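Local coordinates for annexin B22 (Schistosoma mansoni, PDB 4MDU), which binds acidic phospholipid membranes in a calcium-dependent manner, aggregates liposomes when calcium is present, and takes part in worm reproduction and host-parasite interaction, at residues I209-A219 against R244-I255; K262-S270 against L279-A287. One frame throughout, in Å; residues are numbered along the deposited sequence.

Contact 1: I209-A219 against R244-I255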
loop_
_atom_site.group_PDB
_atom_site.type_symbol
_atom_site.label_atom_id
_atom_site.label_comp_id
_atom_site.label_asym_id
_atom_site.label_seq_id
_atom_site.Cartn_x
_atom_site.Cartn_y
_atom_site.Cartn_z
ATOM N N ILE B 209 -29.909 9.744 -17.057
ATOM C CA ILE B 209 -29.650 9.173 -15.744
ATOM C C ILE B 209 -28.659 9.995 -14.904
ATOM O O ILE B 209 -28.419 9.689 -13.737
ATOM C CB ILE B 209 -29.199 7.691 -15.895
ATOM C CG1 ILE B 209 -30.022 6.802 -14.981
ATOM C CG2 ILE B 209 -27.700 7.515 -15.693
ATOM C CD1 ILE B 209 -31.487 6.913 -15.265
ATOM N N ILE B 210 -28.099 11.042 -15.500
ATOM C CA ILE B 210 -27.134 11.898 -14.811
ATOM C C ILE B 210 -27.687 13.307 -14.573
ATOM O O ILE B 210 -28.746 13.643 -15.078
ATOM C CB ILE B 210 -25.814 11.964 -15.580
ATOM C CG1 ILE B 210 -26.079 12.310 -17.048
ATOM C CG2 ILE B 210 -25.054 10.625 -15.441
ATOM C CD1 ILE B 210 -24.822 12.302 -17.938
ATOM N N ASN B 211 -26.975 14.116 -13.790
ATOM C CA ASN B 211 -27.447 15.450 -13.405
ATOM C C ASN B 211 -26.350 16.488 -13.612
ATOM O O ASN B 211 -25.427 16.596 -12.803
ATOM C CB ASN B 211 -27.899 15.462 -11.938
ATOM C CG ASN B 211 -28.488 16.815 -11.498
ATOM O OD1 ASN B 211 -28.074 17.884 -11.960
ATOM N ND2 ASN B 211 -29.457 16.763 -10.586
ATOM N N HIS B 212 -26.476 17.272 -14.678
ATOM C CA HIS B 212 -25.433 18.216 -15.062
ATOM C C HIS B 212 -25.221 19.280 -13.990
ATOM O O HIS B 212 -24.090 19.671 -13.686
ATOM C CB HIS B 212 -25.767 18.829 -16.427
ATOM C CG HIS B 212 -25.893 17.810 -17.521
ATOM N ND1 HIS B 212 -24.870 17.537 -18.407
ATOM C CD2 HIS B 212 -26.909 16.977 -17.851
ATOM C CE1 HIS B 212 -25.256 16.587 -19.243
ATOM N NE2 HIS B 212 -26.488 16.229 -18.927
ATOM N N GLU B 213 -26.318 19.716 -13.389
ATOM C CA GLU B 213 -26.270 20.763 -12.381
ATOM C C GLU B 213 -25.580 20.264 -11.101
ATOM O O GLU B 213 -24.783 20.974 -10.481
ATOM C CB GLU B 213 -27.699 21.265 -12.110
ATOM C CG GLU B 213 -27.825 22.316 -11.034
ATOM C CD GLU B 213 -29.282 22.615 -10.689
ATOM O OE1 GLU B 213 -30.183 22.261 -11.483
ATOM O OE2 GLU B 213 -29.522 23.198 -9.613
ATOM N N LEU B 214 -25.875 19.030 -10.716
ATOM C CA LEU B 214 -25.203 18.407 -9.575
ATOM C C LEU B 214 -23.703 18.226 -9.834
ATOM O O LEU B 214 -22.877 18.452 -8.947
ATOM C CB LEU B 214 -25.851 17.053 -9.256
ATOM C CG LEU B 214 -25.125 16.194 -8.223
ATOM C CD1 LEU B 214 -24.944 16.965 -6.910
ATOM C CD2 LEU B 214 -25.899 14.897 -7.994
ATOM N N ALA B 215 -23.357 17.807 -11.047
ATOM C CA ALA B 215 -21.947 17.602 -11.405
ATOM C C ALA B 215 -21.166 18.910 -11.322
ATOM O O ALA B 215 -20.054 18.944 -10.797
ATOM C CB ALA B 215 -21.832 17.004 -12.791
ATOM N N GLU B 216 -21.757 19.997 -11.820
ATOM C CA GLU B 216 -21.093 21.298 -11.761
ATOM C C GLU B 216 -20.838 21.708 -10.313
ATOM O O GLU B 216 -19.735 22.125 -9.952
ATOM C CB GLU B 216 -21.926 22.377 -12.456
ATOM C CG GLU B 216 -22.148 22.159 -13.932
ATOM C CD GLU B 216 -22.866 23.330 -14.576
ATOM O OE1 GLU B 216 -24.107 23.428 -14.441
ATOM O OE2 GLU B 216 -22.181 24.157 -15.212
ATOM N N ALA B 217 -21.873 21.597 -9.493
ATOM C CA ALA B 217 -21.759 21.920 -8.079
ATOM C C ALA B 217 -20.749 21.002 -7.391
ATOM O O ALA B 217 -19.958 21.442 -6.551
ATOM C CB ALA B 217 -23.116 21.813 -7.409
ATOM N N ASP B 218 -20.771 19.723 -7.737
ATOM C CA ASP B 218 -19.787 18.822 -7.162
ATOM C C ASP B 218 -18.408 19.227 -7.629
ATOM O O ASP B 218 -17.483 19.305 -6.831
ATOM C CB ASP B 218 -20.079 17.366 -7.496
ATOM C CG ASP B 218 -21.179 16.795 -6.634
ATOM O OD1 ASP B 218 -21.413 17.342 -5.535
ATOM O OD2 ASP B 218 -21.811 15.809 -7.058
ATOM N N ALA B 219 -18.283 19.524 -8.916
ATOM C CA ALA B 219 -16.985 19.901 -9.459
ATOM C C ALA B 219 -16.395 21.069 -8.677
ATOM O O ALA B 219 -15.189 21.100 -8.416
ATOM C CB ALA B 219 -17.090 20.239 -10.944
ATOM N N ARG B 244 -21.539 9.328 -5.577
ATOM C CA ARG B 244 -22.161 9.523 -6.885
ATOM C C ARG B 244 -22.184 8.204 -7.630
ATOM O O ARG B 244 -21.296 7.389 -7.450
ATOM C CB ARG B 244 -21.422 10.578 -7.707
ATOM C CG ARG B 244 -21.419 11.954 -7.080
ATOM C CD ARG B 244 -22.853 12.438 -6.712
ATOM N NE ARG B 244 -22.762 13.698 -5.979
ATOM C CZ ARG B 244 -23.329 13.945 -4.805
ATOM N NH1 ARG B 244 -24.079 13.026 -4.214
ATOM N NH2 ARG B 244 -23.155 15.132 -4.231
ATOM N N THR B 245 -23.196 7.989 -8.462
ATOM C CA THR B 245 -23.244 6.778 -9.243
ATOM C C THR B 245 -22.100 6.793 -10.264
ATOM O O THR B 245 -21.544 7.851 -10.580
ATOM C CB THR B 245 -24.569 6.656 -9.981
ATOM O OG1 THR B 245 -24.565 7.559 -11.091
ATOM C CG2 THR B 245 -25.747 6.972 -9.035
ATOM N N PRO B 246 -21.739 5.619 -10.794
ATOM C CA PRO B 246 -20.621 5.656 -11.738
ATOM C C PRO B 246 -20.908 6.626 -12.886
ATOM O O PRO B 246 -20.013 7.351 -13.311
ATOM C CB PRO B 246 -20.535 4.206 -12.234
ATOM C CG PRO B 246 -21.153 3.403 -11.119
ATOM C CD PRO B 246 -22.284 4.260 -10.632
ATOM N N TYR B 247 -22.152 6.674 -13.344
ATOM C CA TYR B 247 -22.524 7.568 -14.449
ATOM C C TYR B 247 -22.344 9.048 -14.097
ATOM O O TYR B 247 -21.720 9.806 -14.857
ATOM C CB TYR B 247 -23.935 7.242 -14.938
ATOM C CG TYR B 247 -24.143 5.744 -15.026
ATOM C CD1 TYR B 247 -23.656 5.021 -16.108
ATOM C CD2 TYR B 247 -24.779 5.047 -14.006
ATOM C CE1 TYR B 247 -23.809 3.645 -16.181
ATOM C CE2 TYR B 247 -24.940 3.677 -14.071
ATOM C CZ TYR B 247 -24.446 2.980 -15.165
ATOM O OH TYR B 247 -24.593 1.618 -15.242
ATOM N N GLN B 248 -22.852 9.441 -12.927
ATOM C CA GLN B 248 -22.688 10.808 -12.417
ATOM C C GLN B 248 -21.218 11.201 -12.226
ATOM O O GLN B 248 -20.844 12.345 -12.509
ATOM C CB GLN B 248 -23.450 10.976 -11.092
ATOM C CG GLN B 248 -23.425 12.391 -10.517
ATOM C CD GLN B 248 -24.141 13.398 -11.403
ATOM O OE1 GLN B 248 -25.049 13.049 -12.159
ATOM N NE2 GLN B 248 -23.715 14.650 -11.332
ATOM N N LEU B 249 -20.393 10.262 -11.738
ATOM C CA LEU B 249 -18.971 10.525 -11.502
ATOM C C LEU B 249 -18.269 10.825 -12.808
ATOM O O LEU B 249 -17.430 11.721 -12.902
ATOM C CB LEU B 249 -18.288 9.324 -10.860
ATOM C CG LEU B 249 -17.980 9.468 -9.387
ATOM C CD1 LEU B 249 -17.230 8.250 -8.891
ATOM C CD2 LEU B 249 -17.181 10.728 -9.181
ATOM N N TYR B 250 -18.609 10.046 -13.821
ATOM C CA TYR B 250 -18.045 10.268 -15.128
ATOM C C TYR B 250 -18.354 11.686 -15.603
ATOM O O TYR B 250 -17.448 12.470 -15.909
ATOM C CB TYR B 250 -18.578 9.256 -16.121
ATOM C CG TYR B 250 -17.979 9.487 -17.472
ATOM C CD1 TYR B 250 -16.653 9.156 -17.721
ATOM C CD2 TYR B 250 -18.712 10.071 -18.483
ATOM C CE1 TYR B 250 -16.079 9.377 -18.960
ATOM C CE2 TYR B 250 -18.148 10.298 -19.728
ATOM C CZ TYR B 250 -16.830 9.947 -19.960
ATOM O OH TYR B 250 -16.265 10.170 -21.198
ATOM N N LEU B 251 -19.637 12.020 -15.655
ATOM C CA LEU B 251 -20.021 13.389 -15.986
ATOM C C LEU B 251 -19.230 14.389 -15.150
ATOM O O LEU B 251 -18.727 15.383 -15.677
ATOM C CB LEU B 251 -21.512 13.610 -15.779
ATOM C CG LEU B 251 -21.988 15.035 -16.065
ATOM C CD1 LEU B 251 -21.738 15.389 -17.535
ATOM C CD2 LEU B 251 -23.469 15.197 -15.686
ATOM N N THR B 252 -19.097 14.111 -13.854
ATOM C CA THR B 252 -18.412 15.025 -12.944
ATOM C C THR B 252 -16.965 15.160 -13.354
ATOM O O THR B 252 -16.367 16.245 -13.299
ATOM C CB THR B 252 -18.495 14.548 -11.468
ATOM O OG1 THR B 252 -19.866 14.424 -11.093
ATOM C CG2 THR B 252 -17.853 15.552 -10.543
ATOM N N SER B 253 -16.398 14.048 -13.783
ATOM C CA SER B 253 -15.027 14.068 -14.226
ATOM C C SER B 253 -14.885 14.971 -15.456
ATOM O O SER B 253 -13.994 15.810 -15.499
ATOM C CB SER B 253 -14.529 12.650 -14.509
ATOM O OG SER B 253 -13.193 12.689 -14.953
ATOM N N GLU B 254 -15.763 14.807 -16.442
ATOM C CA GLU B 254 -15.688 15.622 -17.663
ATOM C C GLU B 254 -15.811 17.106 -17.347
ATOM O O GLU B 254 -14.993 17.927 -17.789
ATOM C CB GLU B 254 -16.774 15.232 -18.666
ATOM C CG GLU B 254 -16.719 13.780 -19.134
ATOM C CD GLU B 254 -15.590 13.514 -20.116
ATOM O OE1 GLU B 254 -15.805 13.681 -21.340
ATOM O OE2 GLU B 254 -14.489 13.130 -19.666
ATOM N N ILE B 255 -16.837 17.442 -16.575
ATOM C CA ILE B 255 -17.125 18.832 -16.248
ATOM C C ILE B 255 -15.990 19.436 -15.441
ATOM O O ILE B 255 -15.617 20.604 -15.627
ATOM C CB ILE B 255 -18.455 18.947 -15.480
ATOM C CG1 ILE B 255 -19.609 18.816 -16.463
ATOM C CG2 ILE B 255 -18.555 20.270 -14.752
ATOM C CD1 ILE B 255 -20.958 18.705 -15.801
HETATM O O HOH W 1 -26.804 8.899 -11.592
HETATM O O HOH W 2 -21.861 14.932 -9.524
#
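D218 OD2 is held by the side chain of R244 and by a water. R244 NE donates to D218 OD2 at 2.6 Å, while NH2 bonds nearly straight to OD1 (177°, on the syn lone pair), a side-on salt bridge with the two flat groups almost coplanar. L214 lays its methyls over one guanidinium face, and D191 takes NH1 of R244. The same OD2 accepts from a water that also donates to T252 OG1 and accepts a hydrogen bond from Q248 NE2.

Q248 turns its amide to the backbone of N211: OE1 accepts from N211 N in its carbonyl plane (2.7 Å), and NE2 donates to N211 O (3.0 Å). The bend at chi2 (65°) brings the amide there, and the paired bonds fix which end is oxygen. N211 OD1 meanwhile caps the helix through L214 N.

Beside these polar bonds, A215 CB sits as a knob among Q248, L251, T252 and I255, 3.6 Å from I255 CD1. L251 CD2 lies over a face of the H212 ring, a CH-pi contact. The segments 212-219 and 246-255 cross at -58°, in keeping with the five-helix annexin repeat, whose third helix lies across the bundle of the other four.

Contact 2: K262-S270 against L279-A287; sequences KTLLEHIES and LLVAVLRYA
L284 faces L264, L265 and I268 across the antiparallel pair formed by helices 264-271 and 274-288, the fourth and fifth helices of an annexin repeat. The two segments run at 170° to each other with their axes 9.9 Å apart, and the contact between their side chains is made by hydrocarbon.

The tightly packed part lies on the buried side, with L264, I268, L280 and L284. I268 uses both branches there: CD1 reaches the L284 methyl CD2, and CG2, anti to its own backbone N, packs on L280 CB at 3.9 Å. Helix 236-243 closes over this side, I241 touching both I268 and L280.

The other side, with L265, E269, V281 and R285, is partly exposed. V281 stands between L265 and E269: V281 CG1 and CG2 each lie 4.0 Å from L265 CD1, and CG2 is also against E269 CG. L265 CD1 grazes the aliphatic CG of R285, but the charged ends do not close this side: E269 OE2 and R285 NH1 stay 6.5 Å apart, and the guanidinium goes instead to D289 and E296.

At its start, helix 264-271 is closed by a capping box, in which T263 OG1 accepts from E266 N and E266 OE1 accepts from T263 N. Just beyond that cap lies the shortest contact between the segments: with CG anti to the backbone N (chi1 -178°), L284 extends toward the opposite helix until its CD2 rests 3.7 Å from L265 N.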
loop_
_atom_site.group_PDB
_atom_site.type_symbol
_atom_site.label_atom_id
_atom_site.label_comp_id
_atom_site.label_asym_id
_atom_site.label_seq_id
_atom_site.Cartn_x
_atom_site.Cartn_y
_atom_site.Cartn_z
ATOM N N LYS B 262 -7.547 20.354 -15.467
ATOM C CA LYS B 262 -6.797 19.305 -14.787
ATOM C C LYS B 262 -7.791 18.166 -14.538
ATOM O O LYS B 262 -8.926 18.422 -14.127
ATOM C CB LYS B 262 -6.216 19.860 -13.477
ATOM C CG LYS B 262 -5.477 18.855 -12.591
ATOM C CD LYS B 262 -4.624 19.580 -11.543
ATOM C CE LYS B 262 -3.982 18.603 -10.555
ATOM N NZ LYS B 262 -2.805 19.189 -9.836
ATOM N N THR B 263 -7.416 16.920 -14.827
ATOM C CA THR B 263 -8.376 15.833 -14.623
ATOM C C THR B 263 -8.770 15.748 -13.156
ATOM O O THR B 263 -8.026 16.186 -12.274
ATOM C CB THR B 263 -7.879 14.449 -15.110
ATOM O OG1 THR B 263 -6.789 13.999 -14.292
ATOM C CG2 THR B 263 -7.434 14.519 -16.557
ATOM N N LEU B 264 -9.952 15.203 -12.900
ATOM C CA LEU B 264 -10.395 14.991 -11.531
ATOM C C LEU B 264 -9.484 13.952 -10.881
ATOM O O LEU B 264 -9.144 14.056 -9.702
ATOM C CB LEU B 264 -11.852 14.534 -11.500
ATOM C CG LEU B 264 -12.367 14.125 -10.120
ATOM C CD1 LEU B 264 -12.111 15.222 -9.085
ATOM C CD2 LEU B 264 -13.849 13.775 -10.212
ATOM N N LEU B 265 -9.072 12.963 -11.668
ATOM C CA LEU B 265 -8.109 11.963 -11.193
ATOM C C LEU B 265 -6.813 12.633 -10.742
ATOM O O LEU B 265 -6.335 12.393 -9.629
ATOM C CB LEU B 265 -7.806 10.920 -12.282
ATOM C CG LEU B 265 -6.866 9.785 -11.847
ATOM C CD1 LEU B 265 -7.488 8.958 -10.717
ATOM C CD2 LEU B 265 -6.471 8.885 -13.017
ATOM N N GLU B 266 -6.248 13.478 -11.606
ATOM C CA GLU B 266 -5.006 14.166 -11.286
ATOM C C GLU B 266 -5.170 14.918 -9.994
ATOM O O GLU B 266 -4.291 14.915 -9.138
ATOM C CB GLU B 266 -4.636 15.160 -12.389
ATOM C CG GLU B 266 -3.931 14.535 -13.572
ATOM C CD GLU B 266 -3.772 15.505 -14.735
ATOM O OE1 GLU B 266 -4.473 16.544 -14.760
ATOM O OE2 GLU B 266 -2.943 15.223 -15.625
ATOM N N HIS B 267 -6.304 15.590 -9.876
ATOM C CA HIS B 267 -6.600 16.394 -8.705
ATOM C C HIS B 267 -6.525 15.516 -7.470
ATOM O O HIS B 267 -5.786 15.805 -6.526
ATOM C CB HIS B 267 -7.985 17.033 -8.843
ATOM C CG HIS B 267 -8.361 17.913 -7.695
ATOM N ND1 HIS B 267 -7.577 18.965 -7.279
ATOM C CD2 HIS B 267 -9.438 17.897 -6.875
ATOM C CE1 HIS B 267 -8.155 19.566 -6.255
ATOM N NE2 HIS B 267 -9.288 18.938 -5.992
ATOM N N ILE B 268 -7.290 14.433 -7.485
ATOM C CA ILE B 268 -7.309 13.514 -6.352
ATOM C C ILE B 268 -5.908 13.003 -6.050
ATOM O O ILE B 268 -5.482 12.969 -4.899
ATOM C CB ILE B 268 -8.272 12.347 -6.601
ATOM C CG1 ILE B 268 -9.718 12.844 -6.413
ATOM C CG2 ILE B 268 -7.931 11.169 -5.689
ATOM C CD1 ILE B 268 -10.780 11.830 -6.689
ATOM N N GLU B 269 -5.181 12.640 -7.097
ATOM C CA GLU B 269 -3.857 12.053 -6.929
ATOM C C GLU B 269 -2.834 13.009 -6.317
ATOM O O GLU B 269 -1.893 12.578 -5.650
ATOM C CB GLU B 269 -3.362 11.484 -8.255
ATOM C CG GLU B 269 -4.073 10.199 -8.629
ATOM C CD GLU B 269 -3.633 9.650 -9.965
ATOM O OE1 GLU B 269 -3.298 10.456 -10.866
ATOM O OE2 GLU B 269 -3.630 8.409 -10.115
ATOM N N SER B 270 -3.025 14.307 -6.513
ATOM C CA SER B 270 -2.085 15.274 -5.968
ATOM C C SER B 270 -2.505 15.819 -4.604
ATOM O O SER B 270 -1.690 16.387 -3.888
ATOM C CB SER B 270 -1.844 16.419 -6.960
ATOM O OG SER B 270 -3.050 17.089 -7.279
ATOM N N LEU B 279 -8.118 4.390 -2.222
ATOM C CA LEU B 279 -9.559 4.163 -2.178
ATOM C C LEU B 279 -10.286 5.126 -3.145
ATOM O O LEU B 279 -11.052 4.697 -4.009
ATOM C CB LEU B 279 -10.085 4.298 -0.740
ATOM C CG LEU B 279 -11.612 4.243 -0.575
ATOM C CD1 LEU B 279 -12.143 2.952 -1.149
ATOM C CD2 LEU B 279 -12.057 4.391 0.887
ATOM N N LEU B 280 -10.025 6.423 -3.016
ATOM C CA LEU B 280 -10.635 7.410 -3.917
ATOM C C LEU B 280 -10.314 7.096 -5.375
ATOM O O LEU B 280 -11.191 7.152 -6.240
ATOM C CB LEU B 280 -10.151 8.822 -3.585
ATOM C CG LEU B 280 -10.532 9.373 -2.205
ATOM C CD1 LEU B 280 -9.962 10.767 -1.980
ATOM C CD2 LEU B 280 -12.026 9.404 -2.094
ATOM N N VAL B 281 -9.056 6.760 -5.655
ATOM C CA VAL B 281 -8.665 6.467 -7.032
ATOM C C VAL B 281 -9.383 5.236 -7.545
ATOM O O VAL B 281 -9.903 5.229 -8.676
ATOM C CB VAL B 281 -7.150 6.292 -7.191
ATOM C CG1 VAL B 281 -6.848 5.621 -8.528
ATOM C CG2 VAL B 281 -6.434 7.645 -7.073
ATOM N N ALA B 282 -9.430 4.199 -6.710
ATOM C CA ALA B 282 -10.187 2.998 -7.060
ATOM C C ALA B 282 -11.640 3.342 -7.415
ATOM O O ALA B 282 -12.141 2.943 -8.473
ATOM C CB ALA B 282 -10.151 1.979 -5.931
ATOM N N VAL B 283 -12.324 4.062 -6.528
ATOM C CA VAL B 283 -13.739 4.368 -6.751
ATOM C C VAL B 283 -13.957 5.181 -8.034
ATOM O O VAL B 283 -14.840 4.867 -8.838
ATOM C CB VAL B 283 -14.362 5.096 -5.553
ATOM C CG1 VAL B 283 -15.795 5.598 -5.893
ATOM C CG2 VAL B 283 -14.373 4.187 -4.313
ATOM N N LEU B 284 -13.139 6.211 -8.236
ATOM C CA LEU B 284 -13.255 7.054 -9.431
ATOM C C LEU B 284 -13.031 6.230 -10.689
ATOM O O LEU B 284 -13.798 6.327 -11.663
ATOM C CB LEU B 284 -12.252 8.213 -9.389
ATOM C CG LEU B 284 -12.317 9.201 -10.563
ATOM C CD1 LEU B 284 -13.745 9.677 -10.816
ATOM C CD2 LEU B 284 -11.361 10.374 -10.327
ATOM N N ARG B 285 -11.990 5.399 -10.650
ATOM C CA ARG B 285 -11.617 4.612 -11.817
ATOM C C ARG B 285 -12.620 3.496 -12.042
ATOM O O ARG B 285 -12.844 3.079 -13.178
ATOM C CB ARG B 285 -10.185 4.078 -11.683
ATOM C CG ARG B 285 -9.108 5.170 -11.712
ATOM C CD ARG B 285 -7.667 4.571 -11.788
ATOM N NE ARG B 285 -7.427 3.898 -13.067
ATOM C CZ ARG B 285 -6.462 3.009 -13.301
ATOM N NH1 ARG B 285 -5.607 2.648 -12.342
ATOM N NH2 ARG B 285 -6.366 2.466 -14.502
ATOM N N TYR B 286 -13.256 3.031 -10.966
ATOM C CA TYR B 286 -14.326 2.055 -11.125
ATOM C C TYR B 286 -15.409 2.643 -12.024
ATOM O O TYR B 286 -16.082 1.936 -12.790
ATOM C CB TYR B 286 -14.937 1.674 -9.774
ATOM C CG TYR B 286 -15.914 0.533 -9.912
ATOM C CD1 TYR B 286 -17.287 0.751 -9.928
ATOM C CD2 TYR B 286 -15.457 -0.761 -10.072
ATOM C CE1 TYR B 286 -18.180 -0.318 -10.076
ATOM C CE2 TYR B 286 -16.328 -1.822 -10.220
ATOM C CZ TYR B 286 -17.678 -1.610 -10.225
ATOM O OH TYR B 286 -18.508 -2.705 -10.386
ATOM N N ALA B 287 -15.579 3.952 -11.906
ATOM C CA ALA B 287 -16.539 4.650 -12.733
ATOM C C ALA B 287 -15.981 4.966 -14.120
ATOM O O ALA B 287 -16.593 4.609 -15.115
ATOM C CB ALA B 287 -17.017 5.913 -12.045
#

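Both contacts belong to the third annexin repeat and lie toward the same side of the chain's centre, 14 Å apart between their centres. Contact 1 joins the repeat's first and third helices and is largely polar along one flank, with a salt bridge, an amide-backbone pair and bound waters. Contact 2 joins the fourth and fifth helices by hydrocarbon alone and buries about half as much surface, 353 against 696 Å². Each is partly buried; among the touching residues, only contact 1 includes exposed ones. They meet through helix 246-260, which turns its other face to contact 2: L249 packs on L284 and A287, and P246 also touches A287.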